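Local coordinates for protein amidohydrolase (Pseudomonas aeruginosa, PDB 2I5G) that probably acts as a metal-dependent dipeptidase of the membrane dipeptidase family (M19), built on a TIM-barrel fold, at residues F26-K31 against I284-E289; M154-H159 against Y178-P183; T211-F216 against D249-H254; K219-T224 against K277-L282. The protein carries 2 engineered substitutions. One frame throughout, in Å; residues are numbered along the deposited sequence.

Interaction 1 of 4, residues F26-K31 against I284-E289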
loop_
_atom_site.group_PDB
_atom_site.type_symbol
_atom_site.label_atom_id
_atom_site.label_comp_id
_atom_site.label_asym_id
_atom_site.label_seq_id
_atom_site.Cartn_x
_atom_site.Cartn_y
_atom_site.Cartn_z
ATOM N N PHE A 26 8.153 3.753 33.312
ATOM C CA PHE A 26 7.929 2.472 33.966
ATOM C C PHE A 26 7.479 2.642 35.409
ATOM O O PHE A 26 6.564 1.966 35.865
ATOM C CB PHE A 26 9.211 1.647 33.906
ATOM C CG PHE A 26 9.602 1.246 32.515
ATOM C CD1 PHE A 26 10.907 0.858 32.229
ATOM C CD2 PHE A 26 8.661 1.240 31.488
ATOM C CE1 PHE A 26 11.269 0.470 30.940
ATOM C CE2 PHE A 26 9.016 0.853 30.194
ATOM C CZ PHE A 26 10.320 0.468 29.921
ATOM N N GLU A 27 8.123 3.555 36.122
ATOM C CA GLU A 27 7.785 3.805 37.515
ATOM C C GLU A 27 6.398 4.429 37.687
ATOM O O GLU A 27 5.717 4.187 38.684
ATOM C CB GLU A 27 8.857 4.696 38.143
ATOM C CG GLU A 27 10.235 4.064 38.111
ATOM C CD GLU A 27 11.331 5.024 38.522
ATOM O OE1 GLU A 27 12.513 4.610 38.554
ATOM O OE2 GLU A 27 11.009 6.196 38.807
ATOM N N ASP A 28 5.982 5.225 36.710
ATOM C CA ASP A 28 4.678 5.877 36.764
ATOM C C ASP A 28 3.601 4.830 36.477
ATOM O O ASP A 28 2.444 4.976 36.882
ATOM C CB ASP A 28 4.623 7.026 35.746
ATOM C CG ASP A 28 3.624 8.112 36.134
ATOM O OD1 ASP A 28 3.586 8.490 37.326
ATOM O OD2 ASP A 28 2.888 8.602 35.249
HETATM N N MSE A 29 3.990 3.768 35.780
HETATM C CA MSE A 29 3.061 2.693 35.479
HETATM C C MSE A 29 2.840 1.954 36.790
HETATM O O MSE A 29 1.732 1.509 37.102
HETATM C CB MSE A 29 3.650 1.736 34.441
HETATM C CG MSE A 29 3.996 2.393 33.125
HETATM SE SE MSE A 29 4.495 1.117 31.772
HETATM C CE MSE A 29 3.372 1.730 30.318
ATOM N N ARG A 30 3.914 1.832 37.559
ATOM C CA ARG A 30 3.849 1.165 38.843
ATOM C C ARG A 30 3.035 2.015 39.818
ATOM O O ARG A 30 2.182 1.493 40.541
ATOM C CB ARG A 30 5.262 0.929 39.375
ATOM C CG ARG A 30 6.022 -0.196 38.667
ATOM C CD ARG A 30 5.513 -1.569 39.094
ATOM N NE ARG A 30 4.149 -1.822 38.640
ATOM C CZ ARG A 30 3.222 -2.452 39.356
ATOM N NH1 ARG A 30 3.504 -2.898 40.576
ATOM N NH2 ARG A 30 2.009 -2.639 38.850
ATOM N N LYS A 31 3.284 3.323 39.826
ATOM C CA LYS A 31 2.548 4.223 40.710
ATOM C C LYS A 31 1.040 4.140 40.475
ATOM O O LYS A 31 0.250 4.339 41.395
ATOM C CB LYS A 31 3.003 5.671 40.509
ATOM C CG LYS A 31 2.184 6.691 41.296
ATOM C CD LYS A 31 2.787 8.083 41.177
ATOM C CE LYS A 31 1.985 9.138 41.941
ATOM N NZ LYS A 31 0.646 9.413 41.335
ATOM N N ILE A 284 -6.693 12.825 35.361
ATOM C CA ILE A 284 -5.956 11.688 34.818
ATOM C C ILE A 284 -5.032 12.131 33.683
ATOM O O ILE A 284 -5.133 11.659 32.554
ATOM C CB ILE A 284 -6.926 10.569 34.338
ATOM C CG1 ILE A 284 -6.122 9.315 33.986
ATOM C CG2 ILE A 284 -7.779 11.060 33.167
ATOM C CD1 ILE A 284 -6.965 8.088 33.746
ATOM N N ARG A 285 -4.126 13.051 34.011
ATOM C CA ARG A 285 -3.159 13.602 33.065
ATOM C C ARG A 285 -1.908 12.727 32.922
ATOM O O ARG A 285 -1.179 12.836 31.937
ATOM C CB ARG A 285 -2.739 15.006 33.511
ATOM C CG ARG A 285 -3.840 16.036 33.490
ATOM C CD ARG A 285 -3.845 16.805 32.179
ATOM N NE ARG A 285 -4.859 17.863 32.156
ATOM C CZ ARG A 285 -4.896 18.900 32.993
ATOM N NH1 ARG A 285 -3.980 19.034 33.941
ATOM N NH2 ARG A 285 -5.846 19.819 32.870
ATOM N N THR A 286 -1.647 11.880 33.909
ATOM C CA THR A 286 -0.488 10.994 33.862
ATOM C C THR A 286 -0.873 9.554 34.197
ATOM O O THR A 286 -1.857 9.298 34.895
ATOM C CB THR A 286 0.618 11.434 34.848
ATOM O OG1 THR A 286 0.096 11.443 36.180
ATOM C CG2 THR A 286 1.132 12.812 34.497
ATOM N N VAL A 287 -0.086 8.615 33.689
ATOM C CA VAL A 287 -0.335 7.205 33.923
ATOM C C VAL A 287 -0.460 6.932 35.417
ATOM O O VAL A 287 -1.352 6.203 35.852
ATOM C CB VAL A 287 0.805 6.350 33.337
ATOM C CG1 VAL A 287 0.508 4.871 33.534
ATOM C CG2 VAL A 287 0.970 6.664 31.857
ATOM N N GLY A 288 0.428 7.534 36.200
ATOM C CA GLY A 288 0.404 7.335 37.639
ATOM C C GLY A 288 -0.907 7.692 38.321
ATOM O O GLY A 288 -1.076 7.448 39.520
ATOM N N GLU A 289 -1.840 8.261 37.565
ATOM C CA GLU A 289 -3.134 8.647 38.120
ATOM C C GLU A 289 -4.256 7.683 37.763
ATOM O O GLU A 289 -5.416 7.933 38.099
ATOM C CB GLU A 289 -3.520 10.044 37.646
ATOM C CG GLU A 289 -2.738 11.166 38.283
ATOM C CD GLU A 289 -3.220 12.518 37.810
ATOM O OE1 GLU A 289 -2.900 12.886 36.662
ATOM O OE2 GLU A 289 -3.932 13.205 38.580
#

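Interaction 2 of 4, residues M154-H159 against Y178-P183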
loop_
_atom_site.group_PDB
_atom_site.type_symbol
_atom_site.label_atom_id
_atom_site.label_comp_id
_atom_site.label_asym_id
_atom_site.label_seq_id
_atom_site.Cartn_x
_atom_site.Cartn_y
_atom_site.Cartn_z
HETATM N N MSE A 154 -4.397 -10.176 17.473
HETATM C CA MSE A 154 -5.677 -9.493 17.414
HETATM C C MSE A 154 -5.720 -8.323 16.441
HETATM O O MSE A 154 -4.775 -7.531 16.358
HETATM C CB MSE A 154 -6.060 -9.022 18.811
HETATM C CG MSE A 154 -7.348 -8.236 18.861
HETATM SE SE MSE A 154 -8.005 -8.067 20.665
HETATM C CE MSE A 154 -9.897 -8.045 20.259
ATOM N N CYS A 155 -6.829 -8.226 15.710
ATOM C CA CYS A 155 -7.051 -7.163 14.733
ATOM C C CYS A 155 -7.594 -5.917 15.423
ATOM O O CYS A 155 -8.591 -5.980 16.147
ATOM C CB CYS A 155 -8.051 -7.619 13.673
ATOM S SG CYS A 155 -7.521 -9.024 12.662
ATOM N N ASP A 156 -6.933 -4.789 15.194
ATOM C CA ASP A 156 -7.333 -3.519 15.788
ATOM C C ASP A 156 -7.813 -2.609 14.661
ATOM O O ASP A 156 -7.258 -2.632 13.554
ATOM C CB ASP A 156 -6.143 -2.899 16.534
ATOM C CG ASP A 156 -6.499 -1.597 17.236
ATOM O OD1 ASP A 156 -7.593 -1.519 17.839
ATOM O OD2 ASP A 156 -5.675 -0.659 17.199
ATOM N N LEU A 157 -8.846 -1.810 14.942
ATOM C CA LEU A 157 -9.423 -0.936 13.927
ATOM C C LEU A 157 -9.682 0.503 14.344
ATOM O O LEU A 157 -10.402 1.225 13.652
ATOM C CB LEU A 157 -10.732 -1.540 13.431
ATOM C CG LEU A 157 -10.681 -2.973 12.899
ATOM C CD1 LEU A 157 -12.092 -3.515 12.833
ATOM C CD2 LEU A 157 -10.002 -3.021 11.535
ATOM N N SER A 158 -9.101 0.936 15.455
ATOM C CA SER A 158 -9.313 2.310 15.917
ATOM C C SER A 158 -9.084 3.384 14.846
ATOM O O SER A 158 -9.886 4.305 14.705
ATOM C CB SER A 158 -8.421 2.611 17.131
ATOM O OG SER A 158 -8.817 1.849 18.258
ATOM N N HIS A 159 -7.992 3.258 14.095
ATOM C CA HIS A 159 -7.642 4.235 13.064
ATOM C C HIS A 159 -8.059 3.826 11.644
ATOM O O HIS A 159 -7.776 4.537 10.678
ATOM C CB HIS A 159 -6.128 4.508 13.109
ATOM C CG HIS A 159 -5.662 5.168 14.376
ATOM N ND1 HIS A 159 -5.569 6.536 14.513
ATOM C CD2 HIS A 159 -5.268 4.646 15.564
ATOM C CE1 HIS A 159 -5.134 6.829 15.727
ATOM N NE2 HIS A 159 -4.944 5.699 16.384
ATOM N N TYR A 178 -11.450 -2.018 18.813
ATOM C CA TYR A 178 -11.181 -0.606 18.589
ATOM C C TYR A 178 -10.466 -0.289 19.898
ATOM O O TYR A 178 -11.060 0.286 20.812
ATOM C CB TYR A 178 -12.460 0.230 18.509
ATOM C CG TYR A 178 -13.253 0.107 17.225
ATOM C CD1 TYR A 178 -12.621 0.119 15.982
ATOM C CD2 TYR A 178 -14.646 0.017 17.256
ATOM C CE1 TYR A 178 -13.357 0.044 14.799
ATOM C CE2 TYR A 178 -15.391 -0.056 16.083
ATOM C CZ TYR A 178 -14.740 -0.042 14.858
ATOM O OH TYR A 178 -15.478 -0.111 13.698
ATOM N N SER A 179 -9.203 -0.706 19.993
ATOM C CA SER A 179 -8.393 -0.508 21.192
ATOM C C SER A 179 -8.545 0.861 21.833
ATOM O O SER A 179 -8.533 0.973 23.056
ATOM C CB SER A 179 -6.911 -0.758 20.880
ATOM O OG SER A 179 -6.408 0.187 19.951
ATOM N N HIS A 180 -8.691 1.899 21.016
ATOM C CA HIS A 180 -8.835 3.248 21.545
ATOM C C HIS A 180 -9.649 4.180 20.650
ATOM O O HIS A 180 -9.176 4.633 19.609
ATOM C CB HIS A 180 -7.448 3.858 21.816
ATOM C CG HIS A 180 -6.571 3.970 20.604
ATOM N ND1 HIS A 180 -6.087 2.872 19.925
ATOM C CD2 HIS A 180 -6.076 5.055 19.961
ATOM C CE1 HIS A 180 -5.331 3.277 18.918
ATOM N NE2 HIS A 180 -5.307 4.597 18.919
ATOM N N CYS A 181 -10.877 4.477 21.061
ATOM C CA CYS A 181 -11.733 5.366 20.283
ATOM C C CYS A 181 -12.807 6.015 21.148
ATOM O O CYS A 181 -12.959 5.698 22.323
ATOM C CB CYS A 181 -12.405 4.594 19.157
ATOM S SG CYS A 181 -13.575 3.387 19.782
ATOM N N LEU A 182 -13.552 6.933 20.550
ATOM C CA LEU A 182 -14.606 7.636 21.253
ATOM C C LEU A 182 -15.855 7.709 20.395
ATOM O O LEU A 182 -15.780 7.653 19.170
ATOM C CB LEU A 182 -14.136 9.037 21.624
ATOM C CG LEU A 182 -13.177 9.074 22.812
ATOM C CD1 LEU A 182 -12.643 10.489 23.019
ATOM C CD2 LEU A 182 -13.916 8.586 24.048
ATOM N N PRO A 183 -17.030 7.845 21.032
ATOM C CA PRO A 183 -18.316 7.920 20.335
ATOM C C PRO A 183 -18.528 9.218 19.569
ATOM O O PRO A 183 -18.356 10.306 20.116
ATOM C CB PRO A 183 -19.312 7.756 21.468
ATOM C CG PRO A 183 -18.650 8.515 22.563
ATOM C CD PRO A 183 -17.219 8.031 22.483
#

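Interaction 3 of 4, residues T211-F216 against D249-H254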
loop_
_atom_site.group_PDB
_atom_site.type_symbol
_atom_site.label_atom_id
_atom_site.label_comp_id
_atom_site.label_asym_id
_atom_site.label_seq_id
_atom_site.Cartn_x
_atom_site.Cartn_y
_atom_site.Cartn_z
ATOM N N THR A 211 -11.139 5.628 24.690
ATOM C CA THR A 211 -9.970 6.483 24.874
ATOM C C THR A 211 -10.339 7.833 25.488
ATOM O O THR A 211 -11.516 8.135 25.682
ATOM C CB THR A 211 -9.254 6.733 23.530
ATOM O OG1 THR A 211 -7.998 7.377 23.775
ATOM C CG2 THR A 211 -10.107 7.622 22.622
HETATM N N MSE A 212 -9.323 8.643 25.774
HETATM C CA MSE A 212 -9.525 9.957 26.383
HETATM C C MSE A 212 -8.768 11.087 25.681
HETATM O O MSE A 212 -8.530 12.140 26.273
HETATM C CB MSE A 212 -9.097 9.912 27.848
HETATM C CG MSE A 212 -7.667 9.444 28.034
HETATM SE SE MSE A 212 -7.018 9.653 29.835
HETATM C CE MSE A 212 -7.368 7.880 30.493
ATOM N N PHE A 213 -8.400 10.881 24.423
ATOM C CA PHE A 213 -7.665 11.903 23.691
ATOM C C PHE A 213 -8.460 13.198 23.549
ATOM O O PHE A 213 -9.514 13.226 22.913
ATOM C CB PHE A 213 -7.271 11.391 22.314
ATOM C CG PHE A 213 -6.066 12.068 21.757
ATOM C CD1 PHE A 213 -4.838 11.949 22.398
ATOM C CD2 PHE A 213 -6.152 12.832 20.602
ATOM C CE1 PHE A 213 -3.708 12.586 21.897
ATOM C CE2 PHE A 213 -5.030 13.474 20.090
ATOM C CZ PHE A 213 -3.805 13.353 20.736
ATOM N N ALA A 214 -7.929 14.269 24.133
ATOM C CA ALA A 214 -8.568 15.584 24.120
ATOM C C ALA A 214 -9.304 15.935 22.828
ATOM O O ALA A 214 -10.520 16.142 22.834
ATOM C CB ALA A 214 -7.534 16.662 24.444
ATOM N N PRO A 215 -8.578 16.004 21.701
ATOM C CA PRO A 215 -9.161 16.334 20.396
ATOM C C PRO A 215 -10.502 15.670 20.084
ATOM O O PRO A 215 -11.386 16.297 19.488
ATOM C CB PRO A 215 -8.072 15.894 19.421
ATOM C CG PRO A 215 -6.827 16.191 20.176
ATOM C CD PRO A 215 -7.150 15.666 21.557
ATOM N N PHE A 216 -10.654 14.411 20.495
ATOM C CA PHE A 216 -11.875 13.650 20.217
ATOM C C PHE A 216 -12.963 13.693 21.298
ATOM O O PHE A 216 -13.966 12.999 21.194
ATOM C CB PHE A 216 -11.519 12.182 19.920
ATOM C CG PHE A 216 -10.266 12.002 19.087
ATOM C CD1 PHE A 216 -9.929 12.910 18.081
ATOM C CD2 PHE A 216 -9.426 10.914 19.306
ATOM C CE1 PHE A 216 -8.777 12.738 17.314
ATOM C CE2 PHE A 216 -8.270 10.737 18.540
ATOM C CZ PHE A 216 -7.948 11.654 17.543
ATOM N N ASP A 249 -4.567 5.921 25.546
ATOM C CA ASP A 249 -3.869 6.550 24.441
ATOM C C ASP A 249 -2.904 7.573 25.039
ATOM O O ASP A 249 -2.753 8.677 24.524
ATOM C CB ASP A 249 -4.881 7.223 23.507
ATOM C CG ASP A 249 -4.285 7.607 22.166
ATOM O OD1 ASP A 249 -3.272 6.997 21.764
ATOM O OD2 ASP A 249 -4.844 8.510 21.498
ATOM N N PHE A 250 -2.261 7.197 26.145
ATOM C CA PHE A 250 -1.292 8.070 26.805
ATOM C C PHE A 250 -0.081 8.322 25.904
ATOM O O PHE A 250 0.527 7.381 25.388
ATOM C CB PHE A 250 -0.808 7.446 28.117
ATOM C CG PHE A 250 -1.605 7.858 29.322
ATOM C CD1 PHE A 250 -1.810 9.208 29.611
ATOM C CD2 PHE A 250 -2.128 6.900 30.190
ATOM C CE1 PHE A 250 -2.522 9.599 30.746
ATOM C CE2 PHE A 250 -2.842 7.281 31.328
ATOM C CZ PHE A 250 -3.039 8.635 31.604
ATOM N N THR A 251 0.265 9.593 25.727
ATOM C CA THR A 251 1.401 9.988 24.894
ATOM C C THR A 251 2.485 10.601 25.784
ATOM O O THR A 251 3.336 11.373 25.326
ATOM C CB THR A 251 0.971 11.028 23.843
ATOM O OG1 THR A 251 0.554 12.233 24.499
ATOM C CG2 THR A 251 -0.185 10.500 23.024
ATOM N N GLN A 252 2.440 10.232 27.059
ATOM C CA GLN A 252 3.360 10.725 28.075
ATOM C C GLN A 252 4.842 10.806 27.703
ATOM O O GLN A 252 5.482 9.804 27.372
ATOM C CB GLN A 252 3.198 9.891 29.341
ATOM C CG GLN A 252 3.728 10.567 30.575
ATOM C CD GLN A 252 3.398 9.805 31.834
ATOM O OE1 GLN A 252 2.233 9.544 32.127
ATOM N NE2 GLN A 252 4.428 9.444 32.590
ATOM N N GLY A 253 5.380 12.023 27.771
ATOM C CA GLY A 253 6.783 12.246 27.469
ATOM C C GLY A 253 7.112 12.731 26.069
ATOM O O GLY A 253 8.208 13.232 25.823
ATOM N N HIS A 254 6.176 12.592 25.141
ATOM C CA HIS A 254 6.433 13.019 23.775
ATOM C C HIS A 254 6.281 14.509 23.559
ATOM O O HIS A 254 5.601 15.192 24.325
ATOM C CB HIS A 254 5.538 12.250 22.809
ATOM C CG HIS A 254 6.042 10.878 22.496
ATOM N ND1 HIS A 254 7.285 10.656 21.944
ATOM C CD2 HIS A 254 5.474 9.660 22.650
ATOM C CE1 HIS A 254 7.460 9.358 21.770
ATOM N NE2 HIS A 254 6.376 8.731 22.191
#

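Interaction 4 of 4, residues K219-T224 against K277-L282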
loop_
_atom_site.group_PDB
_atom_site.type_symbol
_atom_site.label_atom_id
_atom_site.label_comp_id
_atom_site.label_asym_id
_atom_site.label_seq_id
_atom_site.Cartn_x
_atom_site.Cartn_y
_atom_site.Cartn_z
ATOM N N LYS A 219 -15.878 18.006 25.099
ATOM C CA LYS A 219 -15.420 19.260 25.679
ATOM C C LYS A 219 -13.950 19.564 25.400
ATOM O O LYS A 219 -13.475 20.658 25.689
ATOM C CB LYS A 219 -15.676 19.280 27.185
ATOM C CG LYS A 219 -17.156 19.247 27.563
ATOM C CD LYS A 219 -17.407 19.942 28.896
ATOM C CE LYS A 219 -16.522 19.386 30.000
ATOM N NZ LYS A 219 -16.586 20.210 31.243
ATOM N N GLY A 220 -13.230 18.592 24.852
ATOM C CA GLY A 220 -11.831 18.802 24.518
ATOM C C GLY A 220 -10.863 19.058 25.652
ATOM O O GLY A 220 -10.818 18.308 26.618
ATOM N N ILE A 221 -10.076 20.122 25.521
ATOM C CA ILE A 221 -9.083 20.492 26.525
ATOM C C ILE A 221 -9.703 20.962 27.838
ATOM O O ILE A 221 -8.991 21.250 28.802
ATOM C CB ILE A 221 -8.152 21.603 25.999
ATOM C CG1 ILE A 221 -8.987 22.756 25.437
ATOM C CG2 ILE A 221 -7.219 21.041 24.941
ATOM C CD1 ILE A 221 -8.163 23.919 24.943
ATOM N N ASP A 222 -11.028 21.041 27.871
ATOM C CA ASP A 222 -11.740 21.457 29.075
ATOM C C ASP A 222 -12.405 20.252 29.736
ATOM O O ASP A 222 -13.169 20.392 30.695
ATOM C CB ASP A 222 -12.801 22.497 28.726
ATOM C CG ASP A 222 -12.209 23.852 28.436
ATOM O OD1 ASP A 222 -12.963 24.749 28.008
ATOM O OD2 ASP A 222 -10.991 24.025 28.643
ATOM N N SER A 223 -12.108 19.068 29.211
ATOM C CA SER A 223 -12.679 17.842 29.735
ATOM C C SER A 223 -12.064 17.474 31.085
ATOM O O SER A 223 -10.942 17.877 31.407
ATOM C CB SER A 223 -12.465 16.707 28.734
ATOM O OG SER A 223 -13.044 17.022 27.478
ATOM N N THR A 224 -12.815 16.715 31.874
ATOM C CA THR A 224 -12.355 16.274 33.180
ATOM C C THR A 224 -12.476 14.758 33.263
ATOM O O THR A 224 -13.065 14.117 32.390
ATOM C CB THR A 224 -13.189 16.893 34.313
ATOM O OG1 THR A 224 -14.507 16.332 34.304
ATOM C CG2 THR A 224 -13.289 18.397 34.128
ATOM N N LYS A 277 -3.648 21.777 20.945
ATOM C CA LYS A 277 -3.047 21.558 22.255
ATOM C C LYS A 277 -3.382 20.161 22.777
ATOM O O LYS A 277 -4.515 19.697 22.644
ATOM C CB LYS A 277 -3.567 22.609 23.239
ATOM C CG LYS A 277 -3.350 24.042 22.777
ATOM C CD LYS A 277 -4.617 24.904 22.926
ATOM C CE LYS A 277 -5.688 24.587 21.866
ATOM N NZ LYS A 277 -6.328 23.248 22.017
ATOM N N ILE A 278 -2.396 19.497 23.372
ATOM C CA ILE A 278 -2.603 18.160 23.919
ATOM C C ILE A 278 -2.764 18.250 25.434
ATOM O O ILE A 278 -1.791 18.340 26.178
ATOM C CB ILE A 278 -1.414 17.211 23.589
ATOM C CG1 ILE A 278 -1.188 17.142 22.075
ATOM C CG2 ILE A 278 -1.704 15.812 24.120
ATOM C CD1 ILE A 278 -2.378 16.589 21.294
ATOM N N VAL A 279 -4.008 18.227 25.885
ATOM C CA VAL A 279 -4.296 18.312 27.304
ATOM C C VAL A 279 -5.217 17.173 27.705
ATOM O O VAL A 279 -6.380 17.134 27.297
ATOM C CB VAL A 279 -4.984 19.642 27.623
ATOM C CG1 VAL A 279 -5.186 19.778 29.121
ATOM C CG2 VAL A 279 -4.151 20.798 27.075
ATOM N N ASN A 280 -4.707 16.239 28.498
ATOM C CA ASN A 280 -5.524 15.112 28.932
ATOM C C ASN A 280 -6.559 15.596 29.940
ATOM O O ASN A 280 -6.370 16.627 30.592
ATOM C CB ASN A 280 -4.652 14.026 29.566
ATOM C CG ASN A 280 -3.530 13.570 28.651
ATOM O OD1 ASN A 280 -3.713 13.446 27.436
ATOM N ND2 ASN A 280 -2.363 13.307 29.230
ATOM N N PRO A 281 -7.676 14.866 30.075
ATOM C CA PRO A 281 -8.715 15.270 31.023
ATOM C C PRO A 281 -8.138 15.474 32.414
ATOM O O PRO A 281 -7.263 14.728 32.840
ATOM C CB PRO A 281 -9.697 14.110 30.963
ATOM C CG PRO A 281 -9.603 13.685 29.542
ATOM C CD PRO A 281 -8.106 13.684 29.311
ATOM N N LEU A 282 -8.627 16.493 33.110
ATOM C CA LEU A 282 -8.155 16.790 34.454
ATOM C C LEU A 282 -8.578 15.674 35.396
ATOM O O LEU A 282 -9.746 15.297 35.442
ATOM C CB LEU A 282 -8.724 18.128 34.926
ATOM C CG LEU A 282 -8.427 18.545 36.369
ATOM C CD1 LEU A 282 -6.925 18.581 36.636
ATOM C CD2 LEU A 282 -9.051 19.911 36.607
#

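Interaction 1 of 4, residues F26-K31 against I284-E289
Asp28 plants its carboxylate on the backbone of Gly288, and the tight part of the contact grows from there. Its CG stands anti to the backbone N (chi1 -154°), which swings OD2 across to take the amide of Gly288, N to OD2 2.8 Å. The donor comes from above the carboxylate plane, 68° out of it, yet the N-H points fairly straight at the oxygen (155°). Gly288 has no side chain, and the other oxygen, Asp28 OD1, rests 3.4 Å from its CA. Gln252 joins both segments, giving NE2 to Asp28 OD2 and taking the N-H of Val287 on OE1. Next to these bonds Val287 CG1 packs on Met29 CA at 3.9 Å. The helix here is 23-31, which follows the first strand of the TIM barrel; the 3-10 turn 287-289 belongs to the long loop leading into helix 291-299. Within that loop Glu289 OE1 folds back to accept the N-H groups of Arg285 (2.9 Å) and Thr286 (3.2 Å). The solvent side is looser: exposed Lys31 runs out extended, bends at its last torsion and reaches Gly288 O with NZ at 3.2 Å, from well above the carbonyl plane.

Interaction 2 of 4, residues M154-H159 against Y178-P183
The His180 imidazole has Ser158 CB over one face, 3.8 Å from the ring centroid, while His159 NE2 and, farther off, Asp156 OD2 sit at its edge. The two histidines meet rim to rim with planes 56° apart, and NE2 of His159 lies 2.8 Å from NE2 of His180 in a hydrogen bond that either could donate. Tyr178 turns its ring edge to the backbone of Leu157 and Ser158, and Leu157 CB touches its CE1 obliquely at 3.4 Å. These residues lie at the C-terminal ends of strands 154-156 and 177-181, consecutive strands of the TIM barrel joined through helix 162-171; in M19 relatives histidines at such strand ends bind zinc, a role not established here. A second layer fixes the corner at Ser179 and His180. Asp156, with CG anti to its N (chi1 -177°), receives Ser179 N on OD1 at 2.8 Å, nearly in line with the C-O bond. Ser158 OG accepts the N-H of His180 at 2.8 Å and almost straight (168°). Ser179 OG makes weak contacts with the carboxylate of Asp156 and shares a hydrogen bond with His180 ND1, 2.7 Å away, which ties down the rotation of that ring.

Interaction 3 of 4, residues T211-F216 against D249-H254
Two loops at the C-terminal end of the TIM barrel, following strands 207-210 and 244-246, meet where Thr211 and Phe213 close on Asp249. The meeting is one of side-chain packing. Thr211 has OG1 anti to its backbone N (chi1 -170°), turned toward the 249-254 loop and set beside Asp249 CB; its strongest polar partner, which accounts for that orientation, is the carbonyl oxygen of Thr248. Asp249 OD2 comes obliquely against the Phe213 ring, 3.6 Å from CD1, with the carboxylate and ring planes 48° apart. Farther along the same ring, CE1 meets the methyl CG2 of Thr251 at 4.2 Å. Phe213 is pinned from other sides as well: its CD2 lies over one face of the Phe216 ring, near the rim, and Phe275 packs against it edge-to-face. The second foothold is a Met-aromatic contact. The selenium of Met212, a selenomethionine, lies 4.9 Å from the centroid of Phe250, 30° off the ring normal, closest to CZ at 4.5 Å. Beyond Phe250 the chain reverses in a type II turn from Thr251 to His254, closed by His254 N to Thr251 O at 3.1 Å, with Gly253 at positive phi. Loops of this kind, packed against each other beyond the last parallel strands, wall the end of the barrel where TIM-barrel enzymes carry their active sites.

Interaction 4 of 4, residues K219-T224 against K277-L282
A chi1 of 51° sets Ile221 CG1 between its backbone N and carbonyl carbon and leaves CG2 anti to that carbon; the two branches then reach different partners. CG2 lies against Val279 CG2 at 3.7 Å. The longer arm ends in CD1, which meets the Lys277 side chain: bends at chi2, chi3 and chi4 curl the lysine back, bringing its NZ 3.5 Å from Ile221 CD1, so that the isoleucine is flanked by a methyl branch and by the folded end of a lysine. This end of the contact is open to solvent, with both Ile221 and Lys277 exposed. At the other end the backbones take over. Leu282 donates its N-H to Ser223 O at 3.2 Å and nearly straight (164°), and Thr224 and Leu282 form a single beta bridge, continued by a backbone bond between Leu282 and Ile225. The two chains run almost the same way here, their touching parts 10° apart, so this is a short parallel pairing of irregular loops, one leading out of strand 207-210 and the other out of helix 256-263. Pro281 is wedged in alongside it, with CB 3.7 Å from Thr224 O and CG 4.2 Å from Ser223 CB. Ser223 is itself held from within its loop, since Gly220 O accepts both its OG (2.7 Å) and its N (3.0 Å) from one face of the carbonyl plane. Thr224 is the N-cap of helix 225-239: OG1 bonds weakly to Asp226 N, while its own N-H goes to the carboxylate of Asp227.

Overall arrangement
From the N terminus, the chain leaves helix 23-31 and comes back against it at 284-289, so interaction 1 closes a loop of some 250 residues with the other three nested inside. Interaction 2 closes first, a short loop through helix 162-171 between neighbouring barrel strands. Interactions 3 and 4 follow and cross, their segments alternating along the chain: 211-216, 219-224, 249-254, 277-282. Interaction 3 ties the loops after the last two strands, and interaction 4 ties the approach to helix 225-239 to the long loop between helices 256-263 and 291-299. A backbone bond from Cys181 to Thr211 joins interactions 2 and 3, while Asn280 and Arg285 link interactions 4 and 1.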